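Local coordinates for periplasmic binding protein (Mycobacterium smegmatis, PDB 4MDY) that probably captures an iron chelate or similar solute outside the cell membrane and hands it to an ABC transporter for import, at residues H19-T24 with A105-D110; D98-T103 with A113-I118. All blocks are in the same frame, centred on the assembly; numbering follows the deposited sequence.

Interaction 1: H19-T24 with A105-D110; sequences HAFGDT and AGLDAD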
loop_
_atom_site.group_PDB
_atom_site.type_symbol
_atom_site.label_atom_id
_atom_site.label_comp_id
_atom_site.label_asym_id
_atom_site.label_seq_id
_atom_site.Cartn_x
_atom_site.Cartn_y
_atom_site.Cartn_z
ATOM N N HIS A 19 -10.804 10.134 14.633
ATOM C CA HIS A 19 -10.801 9.922 13.190
ATOM C C HIS A 19 -11.762 10.903 12.503
ATOM O O HIS A 19 -12.320 11.803 13.150
ATOM C CB HIS A 19 -11.148 8.451 12.885
ATOM C CG HIS A 19 -12.399 7.974 13.550
ATOM N ND1 HIS A 19 -13.645 8.451 13.211
ATOM C CD2 HIS A 19 -12.601 7.076 14.542
ATOM C CE1 HIS A 19 -14.561 7.869 13.961
ATOM N NE2 HIS A 19 -13.955 7.031 14.780
ATOM N N ALA A 20 -11.956 10.725 11.202
ATOM C CA ALA A 20 -12.726 11.670 10.385
ATOM C C ALA A 20 -14.177 11.859 10.835
ATOM O O ALA A 20 -14.772 12.892 10.566
ATOM C CB ALA A 20 -12.691 11.248 8.924
ATOM N N PHE A 21 -14.740 10.855 11.497
ATOM C CA PHE A 21 -16.142 10.877 11.923
ATOM C C PHE A 21 -16.324 10.993 13.437
ATOM O O PHE A 21 -17.405 10.733 13.964
ATOM C CB PHE A 21 -16.830 9.638 11.356
ATOM C CG PHE A 21 -16.641 9.506 9.876
ATOM C CD1 PHE A 21 -17.172 10.460 9.020
ATOM C CD2 PHE A 21 -15.889 8.475 9.338
ATOM C CE1 PHE A 21 -16.988 10.374 7.655
ATOM C CE2 PHE A 21 -15.702 8.379 7.967
ATOM C CZ PHE A 21 -16.251 9.329 7.126
ATOM N N GLY A 22 -15.268 11.418 14.123
ATOM C CA GLY A 22 -15.309 11.646 15.555
ATOM C C GLY A 22 -14.396 10.695 16.298
ATOM O O GLY A 22 -13.291 10.401 15.843
ATOM N N ASP A 23 -14.873 10.216 17.442
ATOM C CA ASP A 23 -14.090 9.391 18.345
ATOM C C ASP A 23 -14.649 7.976 18.383
ATOM O O ASP A 23 -15.857 7.782 18.276
ATOM C CB ASP A 23 -14.134 9.973 19.760
ATOM C CG ASP A 23 -13.355 11.273 19.894
ATOM O OD1 ASP A 23 -12.767 11.754 18.899
ATOM O OD2 ASP A 23 -13.329 11.815 21.018
ATOM N N THR A 24 -13.761 6.999 18.532
ATOM C CA THR A 24 -14.155 5.615 18.771
ATOM C C THR A 24 -13.476 5.136 20.050
ATOM O O THR A 24 -12.262 5.280 20.200
ATOM C CB THR A 24 -13.772 4.696 17.590
ATOM O OG1 THR A 24 -14.608 4.997 16.465
ATOM C CG2 THR A 24 -13.967 3.230 17.964
ATOM N N ALA A 105 -11.217 1.922 3.084
ATOM C CA ALA A 105 -12.421 1.207 2.664
ATOM C C ALA A 105 -13.464 2.090 1.949
ATOM O O ALA A 105 -14.546 1.608 1.602
ATOM C CB ALA A 105 -13.047 0.548 3.885
ATOM N N GLY A 106 -13.145 3.365 1.725
ATOM C CA GLY A 106 -14.092 4.306 1.125
ATOM C C GLY A 106 -15.236 4.676 2.056
ATOM O O GLY A 106 -16.324 5.035 1.611
ATOM N N LEU A 107 -14.974 4.620 3.354
ATOM C CA LEU A 107 -15.993 4.860 4.362
ATOM C C LEU A 107 -16.538 6.285 4.285
ATOM O O LEU A 107 -15.766 7.238 4.196
ATOM C CB LEU A 107 -15.396 4.602 5.746
ATOM C CG LEU A 107 -16.337 4.397 6.922
ATOM C CD1 LEU A 107 -17.198 3.159 6.711
ATOM C CD2 LEU A 107 -15.525 4.281 8.202
ATOM N N ASP A 108 -17.864 6.426 4.297
ATOM C CA ASP A 108 -18.494 7.738 4.516
ATOM C C ASP A 108 -19.213 7.778 5.873
ATOM O O ASP A 108 -19.252 6.779 6.591
ATOM C CB ASP A 108 -19.417 8.141 3.346
ATOM C CG ASP A 108 -20.501 7.124 3.056
ATOM O OD1 ASP A 108 -21.034 6.502 3.995
ATOM O OD2 ASP A 108 -20.836 6.960 1.867
ATOM N N ALA A 109 -19.748 8.941 6.234
ATOM C CA ALA A 109 -20.372 9.140 7.545
ATOM C C ALA A 109 -21.545 8.201 7.794
ATOM O O ALA A 109 -21.721 7.697 8.902
ATOM C CB ALA A 109 -20.827 10.582 7.700
ATOM N N ASP A 110 -22.349 7.981 6.761
ATOM C CA ASP A 110 -23.504 7.089 6.859
ATOM C C ASP A 110 -23.049 5.665 7.176
ATOM O O ASP A 110 -23.519 5.057 8.130
ATOM C CB ASP A 110 -24.300 7.112 5.548
ATOM C CG ASP A 110 -25.498 6.176 5.570
ATOM O OD1 ASP A 110 -26.260 6.200 6.562
ATOM O OD2 ASP A 110 -25.677 5.417 4.588
#
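The ring of F21 has A20 CB over the centre of one face, 4.2 Å above the plane, and the carbonyl O of D108 on the opposite face, 3.9 Å above it and displaced toward the rim. L107 O lies at the ring edge, near its plane, while A109 N comes in obliquely, 3.4 Å from F21 CE1. The far end of the ring thus rests on the backbone between L107 and A109. Two apolar touches flank it: A109 CB is 3.8 Å from CE1, and the CD2 branch of L107 meets CE2 at 4.1 Å. With CG anti to its carbonyl carbon (chi1 -53°), F21 sends the ring out of its own loop to this backbone.

That loop is a type I turn, H19 to G22, closing the two-residue beta hairpin between strands 15-19 and 22-26; H19 and G22 bond through their backbones in both directions. The hairpin is packed here on the start of helix 109-116, where D108 is the N-cap, its OD1 bonded to T111 OG1.

Within the hairpin, the H19 imidazole is held at both nitrogens. ND1 takes the N-H of F21 in the ring plane at 3.1 Å, NE2 gives its hydrogen to T24 OG1 at 2.7 Å, also close to the plane, and G22 O sits 3.2 Å above the ring centre. The imidazole thus has its rotation fixed and ties the backbone N of F21 to T24 of strand 22-26. Y112 meets both the H19 and F21 rings, and L107 O has a bond from Q124 NE2.

Interaction 2: D98-T103 with A113-I118; sequences DLIVAT and AKLSEI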
loop_
_atom_site.group_PDB
_atom_site.type_symbol
_atom_site.label_atom_id
_atom_site.label_comp_id
_atom_site.label_asym_id
_atom_site.label_seq_id
_atom_site.Cartn_x
_atom_site.Cartn_y
_atom_site.Cartn_z
ATOM N N ASP A 98 -15.744 -7.479 17.379
ATOM C CA ASP A 98 -15.694 -6.465 18.436
ATOM C C ASP A 98 -14.839 -5.252 18.032
ATOM O O ASP A 98 -14.736 -4.291 18.782
ATOM C CB ASP A 98 -15.264 -7.064 19.784
ATOM C CG ASP A 98 -13.851 -7.633 19.777
ATOM O OD1 ASP A 98 -13.172 -7.624 18.723
ATOM O OD2 ASP A 98 -13.415 -8.110 20.855
ATOM N N LEU A 99 -14.237 -5.305 16.841
ATOM C CA LEU A 99 -13.587 -4.134 16.245
ATOM C C LEU A 99 -13.643 -4.230 14.731
ATOM O O LEU A 99 -13.353 -5.284 14.151
ATOM C CB LEU A 99 -12.128 -4.010 16.688
ATOM C CG LEU A 99 -11.399 -2.739 16.208
ATOM C CD1 LEU A 99 -11.931 -1.488 16.895
ATOM C CD2 LEU A 99 -9.903 -2.838 16.451
ATOM N N ILE A 100 -14.015 -3.128 14.096
ATOM C CA ILE A 100 -14.035 -3.043 12.650
ATOM C C ILE A 100 -13.022 -1.992 12.228
ATOM O O ILE A 100 -13.152 -0.820 12.586
ATOM C CB ILE A 100 -15.435 -2.678 12.119
ATOM C CG1 ILE A 100 -16.457 -3.745 12.541
ATOM C CG2 ILE A 100 -15.422 -2.565 10.600
ATOM C CD1 ILE A 100 -17.897 -3.301 12.395
ATOM N N VAL A 101 -12.018 -2.412 11.470
ATOM C CA VAL A 101 -11.016 -1.503 10.960
ATOM C C VAL A 101 -11.337 -1.163 9.512
ATOM O O VAL A 101 -11.335 -2.045 8.634
ATOM C CB VAL A 101 -9.606 -2.101 11.082
ATOM C CG1 VAL A 101 -8.572 -1.110 10.586
ATOM C CG2 VAL A 101 -9.315 -2.480 12.526
ATOM N N ALA A 102 -11.623 0.120 9.273
ATOM C CA ALA A 102 -12.021 0.591 7.957
ATOM C C ALA A 102 -11.396 1.945 7.632
ATOM O O ALA A 102 -12.091 2.939 7.413
ATOM C CB ALA A 102 -13.539 0.647 7.846
ATOM N N THR A 103 -10.070 1.968 7.582
ATOM C CA THR A 103 -9.334 3.190 7.289
ATOM C C THR A 103 -9.094 3.354 5.788
ATOM O O THR A 103 -8.870 4.464 5.319
ATOM C CB THR A 103 -7.976 3.211 8.025
ATOM O OG1 THR A 103 -7.180 2.100 7.598
ATOM C CG2 THR A 103 -8.175 3.129 9.517
ATOM N N ALA A 113 -21.671 5.184 10.595
ATOM C CA ALA A 113 -22.758 5.048 11.575
ATOM C C ALA A 113 -23.316 3.619 11.596
ATOM O O ALA A 113 -23.541 3.038 12.662
ATOM C CB ALA A 113 -23.863 6.063 11.296
ATOM N N LYS A 114 -23.499 3.043 10.412
ATOM C CA LYS A 114 -23.981 1.665 10.282
ATOM C C LYS A 114 -23.034 0.620 10.883
ATOM O O LYS A 114 -23.478 -0.325 11.549
ATOM C CB LYS A 114 -24.228 1.342 8.811
ATOM C CG LYS A 114 -25.379 2.116 8.199
ATOM C CD LYS A 114 -25.467 1.863 6.707
ATOM C CE LYS A 114 -26.708 2.505 6.118
ATOM N NZ LYS A 114 -26.614 2.627 4.638
ATOM N N LEU A 115 -21.735 0.784 10.641
ATOM C CA LEU A 115 -20.736 -0.128 11.199
ATOM C C LEU A 115 -20.600 0.055 12.713
ATOM O O LEU A 115 -20.390 -0.919 13.440
ATOM C CB LEU A 115 -19.375 0.068 10.513
ATOM C CG LEU A 115 -19.287 -0.296 9.025
ATOM C CD1 LEU A 115 -17.904 0.071 8.492
ATOM C CD2 LEU A 115 -19.579 -1.767 8.769
ATOM N N SER A 116 -20.736 1.294 13.186
ATOM C CA SER A 116 -20.598 1.581 14.615
ATOM C C SER A 116 -21.694 0.925 15.433
ATOM O O SER A 116 -21.490 0.620 16.602
ATOM C CB SER A 116 -20.585 3.084 14.873
ATOM O OG SER A 116 -19.421 3.635 14.299
ATOM N N GLU A 117 -22.852 0.714 14.811
ATOM C CA GLU A 117 -23.934 -0.040 15.440
ATOM C C GLU A 117 -23.524 -1.489 15.704
ATOM O O GLU A 117 -24.026 -2.119 16.627
ATOM C CB GLU A 117 -25.178 -0.002 14.556
ATOM C CG GLU A 117 -26.441 -0.417 15.271
ATOM C CD GLU A 117 -27.665 -0.248 14.400
ATOM O OE1 GLU A 117 -27.672 -0.770 13.262
ATOM O OE2 GLU A 117 -28.617 0.413 14.856
ATOM N N ILE A 118 -22.596 -2.004 14.901
ATOM C CA ILE A 118 -22.131 -3.380 15.041
ATOM C C ILE A 118 -21.023 -3.466 16.083
ATOM O O ILE A 118 -21.073 -4.301 16.992
ATOM C CB ILE A 118 -21.635 -3.943 13.692
ATOM C CG1 ILE A 118 -22.740 -3.825 12.636
ATOM C CG2 ILE A 118 -21.194 -5.397 13.842
ATOM C CD1 ILE A 118 -22.264 -4.028 11.213
#
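I100 is the main bump of this contact: its CD1 methyl enters the shallow hollow between L115 and I118 on the helix side. The floor of that hollow is partly backbone, since CD1 comes 3.6 Å from L115 O, the carbonyl that also receives the I118 N-H. CD1 reaches L115 CB at 4.1 Å and I118 CB at 4.0 Å, so a single methyl is shared between two neighbours. I100 crosses both of them at about a right angle, its CG1-CD1 arm driving in between them.

The second branch of I100 has its own partner. CG2 stands anti to the backbone N and CG1 lies next to that N (chi1 -60°), and this split aims one arm at the helix backbone and leaves the other against L115 CD1, 4.2 Å away. L115 is extended at its second torsion (chi2 175°), which carries CD1 onward along the strand until it reaches A102 CB as well, at 4.4 Å. That small methyl offers a low spot beside the taller I100, and the leucine tip lies over both residues. The fit is a looser one at A102 than at I100, where the strand and helix come nearest, with CA atoms of I100 and L115 7.5 Å apart. All the touching is apolar except for the carbonyl of L115, and the contact is buried.

This is the strand-to-helix packing of a beta-alpha-beta unit: strand 99-102, which lies between 33-35 and 121-123 in its parallel sheet, leads into helix 109-116 and then strand 121-123. T121 of that last strand touches both I100 and L115, while helix 89-94 also packs here, with I92 against I100, V89 against L115 and I118, and A93 against I118.

Helix 109-116 serves both contacts: its first turn meets the hairpin loop in interaction 1, and its last turn packs on strand 99-102 in interaction 2. The centres lie about 9 Å apart, and L107 bridges them. One of its branches, CD2, faces F21 in interaction 1 and also comes 3.8 Å from A102 O; the other, CD1, is 3.6 Å from L115 CD1, the methyl that covers A102. The hairpin, helix start and strand 99-102 therefore make one continuous patch of packing. The centres of the contacts lie about 20 Å and 22 Å from the centre of the chain, and both contacts are packing within the fold.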